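Local atomic coordinates of ARO (armadillo repeats only protein) (Plasmodium falciparum Santa Lucia, PDB entry 5EWP), a protein that probably serves as an armadillo-repeat scaffold that binds other proteins in the translocation and attachment of rhoptries to the parasite's apical pole. Residues F19-V28 with I58-L69; L195-L206 with L239-L250. All blocks are in the same frame, centred on the assembly; numbering follows the deposited sequence.

In the fold
From the N terminus, the chain first makes helix 14-25, turns into helix 28-34 and, after a long irregular excursion, returns in helix 58-70 to lie alongside its start; interaction 1 closes this loop. Several further helices follow before helix 192-205. A strand hairpin and two short helices then lead to helix 237-250, and interaction 2 closes that second loop at the C-terminal end. The contacts occur in series, neither nested nor crossed. Interactions 1 and 2 lie on opposite sides of the chain's centre; the centres of interactions 1 and 2 are about 38 Å apart, and the nearest atoms of interactions 1 and 2 about 17 Å apart. Each pairs roughly parallel helices, the stacking that builds an armadillo solenoid, one towards each end.

Interaction 1. Residues F19-V28 with I58-L69; sequences FDKAYDENDV and IGALSATQLAIL
Ile58 meets Phe19 where two nearly parallel helices of the armadillo solenoid begin to run side by side, its CD1 methyl 4.0 Å from Phe19 CB. The axes of 19-25 and 58-69 differ in direction by only 6°. Their closest approach is a wide 11.5 Å, so side chains must bridge the gap, and Phe19 does most of this work. With CG trans to the backbone N (chi1 -179°), its ring reaches across as a knob into the hole formed by Ile58, Leu61, Ser62 and Gln65.

Leu61 covers one face of the Phe19 ring in a CH-pi contact, its CD2 lying 3.8 Å from the ring centroid and displaced toward the rim. At Ser62 the ring is met at its edge instead, OG standing 3.4 Å from Phe19 CD1. That hydroxyl is satisfied within its own helix, for Ser62 OG donates to Ile58 O over 2.8 Å, while Ser62 N reaches the same oxygen from the other face of the carbonyl plane.

Gln65 serves two rings. Its CG touches the CZ end of Phe19, and a bend at chi2 then carries the amide to the edge of Tyr23, with NE2 3.5 Å from Tyr23 CE1. Ring and amide planes stand 78° apart, and no hydrogen bond joins the pair.

Further along, Leu66 directs CD2 to Val28 CG1 and also packs on Phe31 of helix 28-34. Between helices 14-25 and 28-34 the chain turns through a Schellman motif at Asn26 and an N-cap at Asp27, whose OD1 bonds Glu30 N. Leu69 divides its two methyls across this turn: CD1 lies 4.0 Å from Val28 CG2, and CD2 lies 3.8 Å from Asn26 OD1.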
loop_
_atom_site.group_PDB
_atom_site.type_symbol
_atom_site.label_atom_id
_atom_site.label_comp_id
_atom_site.label_asym_id
_atom_site.label_seq_id
_atom_site.Cartn_x
_atom_site.Cartn_y
_atom_site.Cartn_z
ATOM N N PHE A 19 -0.883 25.749 -5.720
ATOM C CA PHE A 19 0.025 24.626 -5.906
ATOM C C PHE A 19 1.471 25.084 -6.093
ATOM O O PHE A 19 2.390 24.545 -5.469
ATOM C CB PHE A 19 -0.381 23.754 -7.104
ATOM C CG PHE A 19 0.536 22.582 -7.305
ATOM C CD1 PHE A 19 0.297 21.380 -6.647
ATOM C CD2 PHE A 19 1.677 22.699 -8.100
ATOM C CE1 PHE A 19 1.160 20.292 -6.802
ATOM C CE2 PHE A 19 2.544 21.637 -8.250
ATOM C CZ PHE A 19 2.294 20.429 -7.586
ATOM N N ASP A 20 1.682 26.056 -6.977
ATOM C CA ASP A 20 3.043 26.508 -7.269
ATOM C C ASP A 20 3.723 27.077 -6.040
ATOM O O ASP A 20 4.910 26.850 -5.815
ATOM C CB ASP A 20 3.038 27.547 -8.395
ATOM C CG ASP A 20 2.710 26.933 -9.735
ATOM O OD1 ASP A 20 2.811 25.689 -9.852
ATOM O OD2 ASP A 20 2.368 27.688 -10.676
ATOM N N LYS A 21 2.964 27.803 -5.232
ATOM C CA LYS A 21 3.520 28.373 -4.013
ATOM C C LYS A 21 3.802 27.278 -2.986
ATOM O O LYS A 21 4.855 27.274 -2.343
ATOM C CB LYS A 21 2.579 29.432 -3.437
ATOM C CG LYS A 21 3.144 30.167 -2.219
ATOM C CD LYS A 21 2.194 31.243 -1.737
ATOM C CE LYS A 21 2.760 32.000 -0.544
ATOM N NZ LYS A 21 2.855 31.134 0.666
ATOM N N ALA A 22 2.866 26.347 -2.831
ATOM C CA ALA A 22 3.072 25.236 -1.911
ATOM C C ALA A 22 4.316 24.432 -2.301
ATOM O O ALA A 22 5.066 23.980 -1.436
ATOM C CB ALA A 22 1.840 24.346 -1.865
ATOM N N TYR A 23 4.540 24.284 -3.605
ATOM C CA TYR A 23 5.675 23.528 -4.126
ATOM C C TYR A 23 7.007 24.200 -3.784
ATOM O O TYR A 23 7.943 23.551 -3.293
ATOM C CB TYR A 23 5.542 23.353 -5.641
ATOM C CG TYR A 23 6.661 22.560 -6.280
ATOM C CD1 TYR A 23 6.592 21.173 -6.372
ATOM C CD2 TYR A 23 7.788 23.196 -6.794
ATOM C CE1 TYR A 23 7.606 20.441 -6.953
ATOM C CE2 TYR A 23 8.809 22.470 -7.377
ATOM C CZ TYR A 23 8.711 21.091 -7.454
ATOM O OH TYR A 23 9.719 20.360 -8.037
ATOM N N ASP A 24 7.096 25.495 -4.067
ATOM C CA ASP A 24 8.281 26.279 -3.715
ATOM C C ASP A 24 8.606 26.208 -2.224
ATOM O O ASP A 24 9.767 26.293 -1.841
ATOM C CB ASP A 24 8.109 27.749 -4.120
ATOM C CG ASP A 24 7.970 27.936 -5.616
ATOM O OD1 ASP A 24 8.488 27.092 -6.386
ATOM O OD2 ASP A 24 7.342 28.938 -6.022
ATOM N N GLU A 25 7.586 26.050 -1.384
ATOM C CA GLU A 25 7.784 26.159 0.060
ATOM C C GLU A 25 7.611 24.859 0.861
ATOM O O GLU A 25 7.615 24.902 2.095
ATOM C CB GLU A 25 6.827 27.216 0.622
ATOM C CG GLU A 25 6.995 28.595 -0.016
ATOM C CD GLU A 25 5.918 29.589 0.395
ATOM O OE1 GLU A 25 5.011 29.224 1.171
ATOM O OE2 GLU A 25 5.983 30.749 -0.061
ATOM N N ASN A 26 7.500 23.719 0.180
ATOM C CA ASN A 26 7.159 22.446 0.837
ATOM C C ASN A 26 6.026 22.590 1.840
ATOM O O ASN A 26 6.089 22.061 2.956
ATOM C CB ASN A 26 8.377 21.849 1.544
ATOM C CG ASN A 26 9.466 21.435 0.585
ATOM O OD1 ASN A 26 9.207 20.770 -0.415
ATOM N ND2 ASN A 26 10.699 21.832 0.880
ATOM N N ASP A 27 4.984 23.305 1.435
ATOM C CA ASP A 27 3.854 23.579 2.306
ATOM C C ASP A 27 2.946 22.353 2.403
ATOM O O ASP A 27 2.043 22.154 1.570
ATOM C CB ASP A 27 3.074 24.788 1.789
ATOM C CG ASP A 27 2.102 25.343 2.810
ATOM O OD1 ASP A 27 1.685 24.607 3.727
ATOM O OD2 ASP A 27 1.716 26.521 2.672
ATOM N N VAL A 28 3.201 21.532 3.416
ATOM C CA VAL A 28 2.465 20.290 3.615
ATOM C C VAL A 28 0.966 20.524 3.780
ATOM O O VAL A 28 0.166 19.878 3.105
ATOM C CB VAL A 28 3.013 19.511 4.840
ATOM C CG1 VAL A 28 2.083 18.367 5.204
ATOM C CG2 VAL A 28 4.398 18.989 4.537
ATOM N N ILE A 58 -4.919 19.115 -10.207
ATOM C CA ILE A 58 -4.092 19.639 -9.128
ATOM C C ILE A 58 -4.238 18.757 -7.878
ATOM O O ILE A 58 -3.276 18.551 -7.132
ATOM C CB ILE A 58 -4.464 21.106 -8.816
ATOM C CG1 ILE A 58 -3.960 22.015 -9.933
ATOM C CG2 ILE A 58 -3.884 21.560 -7.489
ATOM C CD1 ILE A 58 -2.454 22.060 -10.030
ATOM N N GLY A 59 -5.434 18.219 -7.669
ATOM C CA GLY A 59 -5.684 17.328 -6.539
ATOM C C GLY A 59 -4.780 16.106 -6.539
ATOM O O GLY A 59 -4.114 15.804 -5.547
ATOM N N ALA A 60 -4.739 15.388 -7.658
ATOM C CA ALA A 60 -3.867 14.222 -7.743
ATOM C C ALA A 60 -2.386 14.614 -7.716
ATOM O O ALA A 60 -1.549 13.884 -7.186
ATOM C CB ALA A 60 -4.179 13.424 -8.990
ATOM N N LEU A 61 -2.062 15.764 -8.296
ATOM C CA LEU A 61 -0.686 16.233 -8.311
ATOM C C LEU A 61 -0.194 16.577 -6.899
ATOM O O LEU A 61 0.964 16.344 -6.546
ATOM C CB LEU A 61 -0.575 17.448 -9.214
ATOM C CG LEU A 61 0.840 17.937 -9.510
ATOM C CD1 LEU A 61 1.666 16.863 -10.196
ATOM C CD2 LEU A 61 0.738 19.192 -10.361
ATOM N N SER A 62 -1.095 17.137 -6.098
ATOM C CA SER A 62 -0.782 17.507 -4.721
ATOM C C SER A 62 -0.558 16.252 -3.885
ATOM O O SER A 62 0.381 16.184 -3.096
ATOM C CB SER A 62 -1.906 18.358 -4.141
ATOM O OG SER A 62 -2.010 19.604 -4.832
ATOM N N ALA A 63 -1.413 15.253 -4.076
ATOM C CA ALA A 63 -1.236 13.959 -3.419
ATOM C C ALA A 63 0.123 13.364 -3.801
ATOM O O ALA A 63 0.808 12.773 -2.964
ATOM C CB ALA A 63 -2.375 13.006 -3.783
ATOM N N THR A 64 0.518 13.533 -5.067
ATOM C CA THR A 64 1.806 13.021 -5.513
ATOM C C THR A 64 2.978 13.765 -4.828
ATOM O O THR A 64 3.944 13.146 -4.405
ATOM C CB THR A 64 1.931 13.104 -7.042
ATOM O OG1 THR A 64 0.832 12.392 -7.634
ATOM C CG2 THR A 64 3.234 12.491 -7.496
ATOM N N GLN A 65 2.889 15.084 -4.693
ATOM C CA GLN A 65 3.968 15.811 -4.020
ATOM C C GLN A 65 4.064 15.399 -2.556
ATOM O O GLN A 65 5.163 15.330 -2.000
ATOM C CB GLN A 65 3.775 17.321 -4.111
ATOM C CG GLN A 65 3.782 17.860 -5.554
ATOM C CD GLN A 65 5.051 17.514 -6.334
ATOM O OE1 GLN A 65 4.990 17.264 -7.535
ATOM N NE2 GLN A 65 6.196 17.503 -5.658
ATOM N N LEU A 66 2.916 15.132 -1.933
ATOM C CA LEU A 66 2.910 14.670 -0.540
ATOM C C LEU A 66 3.578 13.296 -0.440
ATOM O O LEU A 66 4.345 13.033 0.494
ATOM C CB LEU A 66 1.481 14.625 0.012
ATOM C CG LEU A 66 0.887 15.999 0.332
ATOM C CD1 LEU A 66 -0.636 15.941 0.527
ATOM C CD2 LEU A 66 1.578 16.643 1.546
ATOM N N ALA A 67 3.313 12.433 -1.418
ATOM C CA ALA A 67 3.952 11.121 -1.459
ATOM C C ALA A 67 5.474 11.252 -1.586
ATOM O O ALA A 67 6.233 10.497 -0.979
ATOM C CB ALA A 67 3.394 10.296 -2.601
ATOM N N ILE A 68 5.911 12.215 -2.386
ATOM C CA ILE A 68 7.335 12.466 -2.556
ATOM C C ILE A 68 7.959 12.891 -1.238
ATOM O O ILE A 68 9.013 12.379 -0.846
ATOM C CB ILE A 68 7.573 13.525 -3.666
ATOM C CG1 ILE A 68 7.222 12.910 -5.017
ATOM C CG2 ILE A 68 9.014 13.999 -3.654
ATOM C CD1 ILE A 68 7.149 13.927 -6.173
ATOM N N LEU A 69 7.290 13.787 -0.524
ATOM C CA LEU A 69 7.796 14.214 0.772
ATOM C C LEU A 69 7.837 13.040 1.743
ATOM O O LEU A 69 8.804 12.887 2.506
ATOM C CB LEU A 69 6.952 15.354 1.334
ATOM C CG LEU A 69 6.968 16.660 0.535
ATOM C CD1 LEU A 69 6.059 17.702 1.175
ATOM C CD2 LEU A 69 8.398 17.178 0.394
#

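Interaction 2. Residues L195-L206 with L239-L250; sequences LEAIYHLEDFIL and LAEASNVLLLRL
Ile198 and Leu246 are interlocking knobs that join helices 192-205 and 237-250 near the C-terminal end of the armadillo solenoid. Over 195-205 and 239-250 the axes approach to 9.9 Å and cross at 27°. Ile198 enters the hollow among Leu239, Ala242, Ser243 and Leu246, where its CD1 comes 3.6 Å from Leu239 CD1. Leu246 answers from the other helix, filling the hollow among Ile198, Leu201, Glu202 and Ile205. A chi1 of 178° swings its branch to the side of the carbonyl carbon, where Leu246 CD1 rests 3.9 Å from Ile205 CD1 and CD2 turns to Leu201 CB. One turn before Ile198, Leu195 sets CD1 on the small bump of Ala242, 3.6 Å from its CB.

At the far end Leu206 lays CD2 over one face of the Arg249 guanidinium, 3.6 Å from NH1, off toward the rim; that NH1 forms a salt bridge with Glu211. Leu228 of helix 224-231 also packs on Leu246.

Along one border Glu202 extends past Leu246 and takes two waters on OE2. One water, 2.7 Å from Glu202 OE2, also donates to Ala242 O; the other, weakly held by OE2, accepts from Arg249 NH2. With no direct hydrogen bond or salt bridge between the segments, apolar fit carries the join, while the opposite charges of Glu202 and Arg249, bridged weakly by water, probably add a modest attraction.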
loop_
_atom_site.group_PDB
_atom_site.type_symbol
_atom_site.label_atom_id
_atom_site.label_comp_id
_atom_site.label_asym_id
_atom_site.label_seq_id
_atom_site.Cartn_x
_atom_site.Cartn_y
_atom_site.Cartn_z
ATOM N N LEU A 195 7.022 -13.429 -2.947
ATOM C CA LEU A 195 7.916 -13.579 -1.812
ATOM C C LEU A 195 7.499 -12.656 -0.674
ATOM O O LEU A 195 7.499 -13.060 0.492
ATOM C CB LEU A 195 9.360 -13.312 -2.224
ATOM C CG LEU A 195 10.395 -13.469 -1.107
ATOM C CD1 LEU A 195 10.204 -14.764 -0.347
ATOM C CD2 LEU A 195 11.783 -13.434 -1.718
ATOM N N GLU A 196 7.129 -11.421 -1.012
ATOM C CA GLU A 196 6.692 -10.477 0.020
ATOM C C GLU A 196 5.419 -10.975 0.703
ATOM O O GLU A 196 5.269 -10.863 1.922
ATOM C CB GLU A 196 6.486 -9.079 -0.577
ATOM C CG GLU A 196 7.783 -8.445 -1.065
ATOM C CD GLU A 196 7.577 -7.129 -1.796
ATOM O OE1 GLU A 196 6.417 -6.663 -1.895
ATOM O OE2 GLU A 196 8.580 -6.566 -2.285
ATOM N N ALA A 197 4.524 -11.569 -0.080
ATOM C CA ALA A 197 3.277 -12.083 0.464
ATOM C C ALA A 197 3.519 -13.237 1.449
ATOM O O ALA A 197 2.789 -13.381 2.416
ATOM C CB ALA A 197 2.344 -12.522 -0.675
ATOM N N ILE A 198 4.544 -14.050 1.208
ATOM C CA ILE A 198 4.918 -15.093 2.159
ATOM C C ILE A 198 5.243 -14.448 3.501
ATOM O O ILE A 198 4.741 -14.859 4.546
ATOM C CB ILE A 198 6.134 -15.898 1.689
ATOM C CG1 ILE A 198 5.778 -16.736 0.464
ATOM C CG2 ILE A 198 6.634 -16.818 2.813
ATOM C CD1 ILE A 198 6.980 -17.388 -0.185
ATOM N N TYR A 199 6.069 -13.415 3.456
ATOM C CA TYR A 199 6.458 -12.715 4.680
ATOM C C TYR A 199 5.270 -12.032 5.347
ATOM O O TYR A 199 5.190 -11.963 6.570
ATOM C CB TYR A 199 7.559 -11.706 4.376
ATOM C CG TYR A 199 8.839 -12.338 3.882
ATOM C CD1 TYR A 199 9.255 -13.589 4.339
ATOM C CD2 TYR A 199 9.636 -11.680 2.955
ATOM C CE1 TYR A 199 10.440 -14.161 3.877
ATOM C CE2 TYR A 199 10.811 -12.239 2.492
ATOM C CZ TYR A 199 11.209 -13.471 2.947
ATOM O OH TYR A 199 12.383 -13.994 2.456
ATOM N N HIS A 200 4.349 -11.501 4.546
ATOM C CA HIS A 200 3.160 -10.884 5.119
ATOM C C HIS A 200 2.321 -11.913 5.886
ATOM O O HIS A 200 1.819 -11.632 6.972
ATOM C CB HIS A 200 2.306 -10.219 4.026
ATOM C CG HIS A 200 2.995 -9.099 3.304
ATOM N ND1 HIS A 200 4.019 -8.361 3.863
ATOM C CD2 HIS A 200 2.807 -8.596 2.055
ATOM C CE1 HIS A 200 4.421 -7.445 2.998
ATOM N NE2 HIS A 200 3.707 -7.571 1.891
ATOM N N LEU A 201 2.152 -13.098 5.302
ATOM C CA LEU A 201 1.375 -14.151 5.936
ATOM C C LEU A 201 2.011 -14.605 7.250
ATOM O O LEU A 201 1.315 -14.802 8.242
ATOM C CB LEU A 201 1.213 -15.333 4.978
ATOM C CG LEU A 201 0.264 -15.045 3.811
ATOM C CD1 LEU A 201 0.402 -16.107 2.715
ATOM C CD2 LEU A 201 -1.179 -14.948 4.307
ATOM N N GLU A 202 3.332 -14.740 7.259
ATOM C CA GLU A 202 4.038 -15.059 8.492
ATOM C C GLU A 202 3.793 -13.987 9.553
ATOM O O GLU A 202 3.538 -14.308 10.720
ATOM C CB GLU A 202 5.538 -15.213 8.231
ATOM C CG GLU A 202 5.902 -16.466 7.450
ATOM C CD GLU A 202 7.403 -16.647 7.301
ATOM O OE1 GLU A 202 8.118 -15.627 7.194
ATOM O OE2 GLU A 202 7.866 -17.810 7.288
ATOM N N ASP A 203 3.859 -12.717 9.148
ATOM C CA ASP A 203 3.664 -11.613 10.083
ATOM C C ASP A 203 2.249 -11.562 10.636
ATOM O O ASP A 203 2.021 -11.076 11.747
ATOM C CB ASP A 203 4.024 -10.280 9.413
ATOM C CG ASP A 203 5.521 -10.143 9.186
ATOM O OD1 ASP A 203 6.276 -10.999 9.708
ATOM O OD2 ASP A 203 5.953 -9.187 8.514
ATOM N N PHE A 204 1.303 -12.062 9.854
ATOM C CA PHE A 204 -0.075 -12.204 10.301
ATOM C C PHE A 204 -0.180 -13.303 11.361
ATOM O O PHE A 204 -0.826 -13.129 12.389
ATOM C CB PHE A 204 -0.992 -12.540 9.115
ATOM C CG PHE A 204 -2.446 -12.647 9.476
ATOM C CD1 PHE A 204 -3.222 -11.509 9.606
ATOM C CD2 PHE A 204 -3.041 -13.883 9.662
ATOM C CE1 PHE A 204 -4.572 -11.594 9.937
ATOM C CE2 PHE A 204 -4.387 -13.985 9.977
ATOM C CZ PHE A 204 -5.160 -12.840 10.122
ATOM N N ILE A 205 0.454 -14.438 11.093
ATOM C CA ILE A 205 0.333 -15.603 11.970
ATOM C C ILE A 205 1.034 -15.357 13.300
ATOM O O ILE A 205 0.545 -15.781 14.347
ATOM C CB ILE A 205 0.919 -16.870 11.304
ATOM C CG1 ILE A 205 0.074 -17.280 10.093
ATOM C CG2 ILE A 205 1.022 -18.035 12.309
ATOM C CD1 ILE A 205 0.796 -18.204 9.140
ATOM N N LEU A 206 2.164 -14.659 13.255
ATOM C CA LEU A 206 3.013 -14.494 14.430
ATOM C C LEU A 206 2.770 -13.188 15.179
ATOM O O LEU A 206 2.574 -12.135 14.571
ATOM C CB LEU A 206 4.484 -14.573 14.024
ATOM C CG LEU A 206 4.875 -15.856 13.292
ATOM C CD1 LEU A 206 6.285 -15.758 12.723
ATOM C CD2 LEU A 206 4.729 -17.057 14.227
ATOM N N LEU A 239 12.962 -17.644 -2.654
ATOM C CA LEU A 239 11.531 -17.889 -2.756
ATOM C C LEU A 239 11.194 -19.345 -2.431
ATOM O O LEU A 239 10.220 -19.624 -1.734
ATOM C CB LEU A 239 11.021 -17.530 -4.156
ATOM C CG LEU A 239 9.545 -17.847 -4.417
ATOM C CD1 LEU A 239 8.617 -17.144 -3.417
ATOM C CD2 LEU A 239 9.193 -17.496 -5.845
ATOM N N ALA A 240 12.026 -20.267 -2.899
ATOM C CA ALA A 240 11.774 -21.689 -2.703
ATOM C C ALA A 240 11.930 -22.055 -1.236
ATOM O O ALA A 240 11.118 -22.801 -0.674
ATOM C CB ALA A 240 12.702 -22.507 -3.557
ATOM N N GLU A 241 12.983 -21.527 -0.616
ATOM C CA GLU A 241 13.193 -21.714 0.813
ATOM C C GLU A 241 12.089 -21.100 1.675
ATOM O O GLU A 241 11.599 -21.752 2.594
ATOM C CB GLU A 241 14.562 -21.137 1.218
ATOM N N ALA A 242 11.711 -19.856 1.382
ATOM C CA ALA A 242 10.684 -19.162 2.157
ATOM C C ALA A 242 9.355 -19.899 2.063
ATOM O O ALA A 242 8.643 -20.061 3.062
ATOM C CB ALA A 242 10.532 -17.724 1.684
ATOM N N SER A 243 9.046 -20.365 0.855
ATOM C CA SER A 243 7.820 -21.115 0.599
ATOM C C SER A 243 7.814 -22.408 1.385
ATOM O O SER A 243 6.813 -22.765 2.007
ATOM C CB SER A 243 7.669 -21.411 -0.891
ATOM O OG SER A 243 7.972 -20.266 -1.670
ATOM N N ASN A 244 8.947 -23.102 1.364
ATOM C CA ASN A 244 9.105 -24.320 2.143
ATOM C C ASN A 244 8.872 -24.073 3.628
ATOM O O ASN A 244 8.159 -24.833 4.282
ATOM C CB ASN A 244 10.495 -24.923 1.923
ATOM C CG ASN A 244 10.583 -26.369 2.383
ATOM O OD1 ASN A 244 9.619 -27.131 2.270
ATOM N ND2 ASN A 244 11.743 -26.755 2.903
ATOM N N VAL A 245 9.464 -22.999 4.146
ATOM C CA VAL A 245 9.355 -22.656 5.562
ATOM C C VAL A 245 7.915 -22.405 6.016
ATOM O O VAL A 245 7.478 -22.955 7.032
ATOM C CB VAL A 245 10.204 -21.414 5.899
ATOM C CG1 VAL A 245 9.913 -20.928 7.311
ATOM C CG2 VAL A 245 11.686 -21.727 5.738
ATOM N N LEU A 246 7.174 -21.586 5.272
ATOM C CA LEU A 246 5.792 -21.309 5.646
ATOM C C LEU A 246 4.936 -22.550 5.463
ATOM O O LEU A 246 4.039 -22.812 6.265
ATOM C CB LEU A 246 5.220 -20.141 4.839
ATOM C CG LEU A 246 3.752 -19.771 5.098
ATOM C CD1 LEU A 246 3.465 -19.544 6.575
ATOM C CD2 LEU A 246 3.360 -18.538 4.290
ATOM N N LEU A 247 5.227 -23.314 4.412
ATOM C CA LEU A 247 4.491 -24.541 4.119
ATOM C C LEU A 247 4.554 -25.508 5.299
ATOM O O LEU A 247 3.525 -26.007 5.759
ATOM C CB LEU A 247 5.047 -25.208 2.861
ATOM C CG LEU A 247 4.223 -26.328 2.230
ATOM C CD1 LEU A 247 2.777 -25.905 2.036
ATOM C CD2 LEU A 247 4.844 -26.750 0.912
ATOM N N LEU A 248 5.766 -25.743 5.797
ATOM C CA LEU A 248 5.986 -26.601 6.958
ATOM C C LEU A 248 5.163 -26.158 8.164
ATOM O O LEU A 248 4.678 -26.988 8.932
ATOM C CB LEU A 248 7.471 -26.626 7.334
ATOM C CG LEU A 248 8.441 -27.207 6.302
ATOM C CD1 LEU A 248 9.873 -27.167 6.827
ATOM C CD2 LEU A 248 8.036 -28.620 5.909
ATOM N N ARG A 249 5.021 -24.847 8.338
ATOM C CA ARG A 249 4.274 -24.310 9.466
ATOM C C ARG A 249 2.792 -24.646 9.375
ATOM O O ARG A 249 2.136 -24.884 10.390
ATOM C CB ARG A 249 4.464 -22.791 9.556
ATOM C CG ARG A 249 3.956 -22.191 10.842
ATOM C CD ARG A 249 4.010 -20.668 10.838
ATOM N NE ARG A 249 5.371 -20.130 10.901
ATOM C CZ ARG A 249 6.080 -20.001 12.021
ATOM N NH1 ARG A 249 5.580 -20.414 13.178
ATOM N NH2 ARG A 249 7.304 -19.490 11.983
ATOM N N LEU A 250 2.272 -24.653 8.152
ATOM C CA LEU A 250 0.848 -24.863 7.913
ATOM C C LEU A 250 0.490 -26.335 7.794
ATOM O O LEU A 250 -0.673 -26.708 7.940
ATOM C CB LEU A 250 0.412 -24.134 6.638
ATOM C CG LEU A 250 0.608 -22.618 6.611
ATOM C CD1 LEU A 250 0.336 -22.075 5.208
ATOM C CD2 LEU A 250 -0.296 -21.949 7.633
HETATM O O HOH W 1 9.154 -18.153 4.981
HETATM O O HOH W 2 8.733 -17.722 9.871
#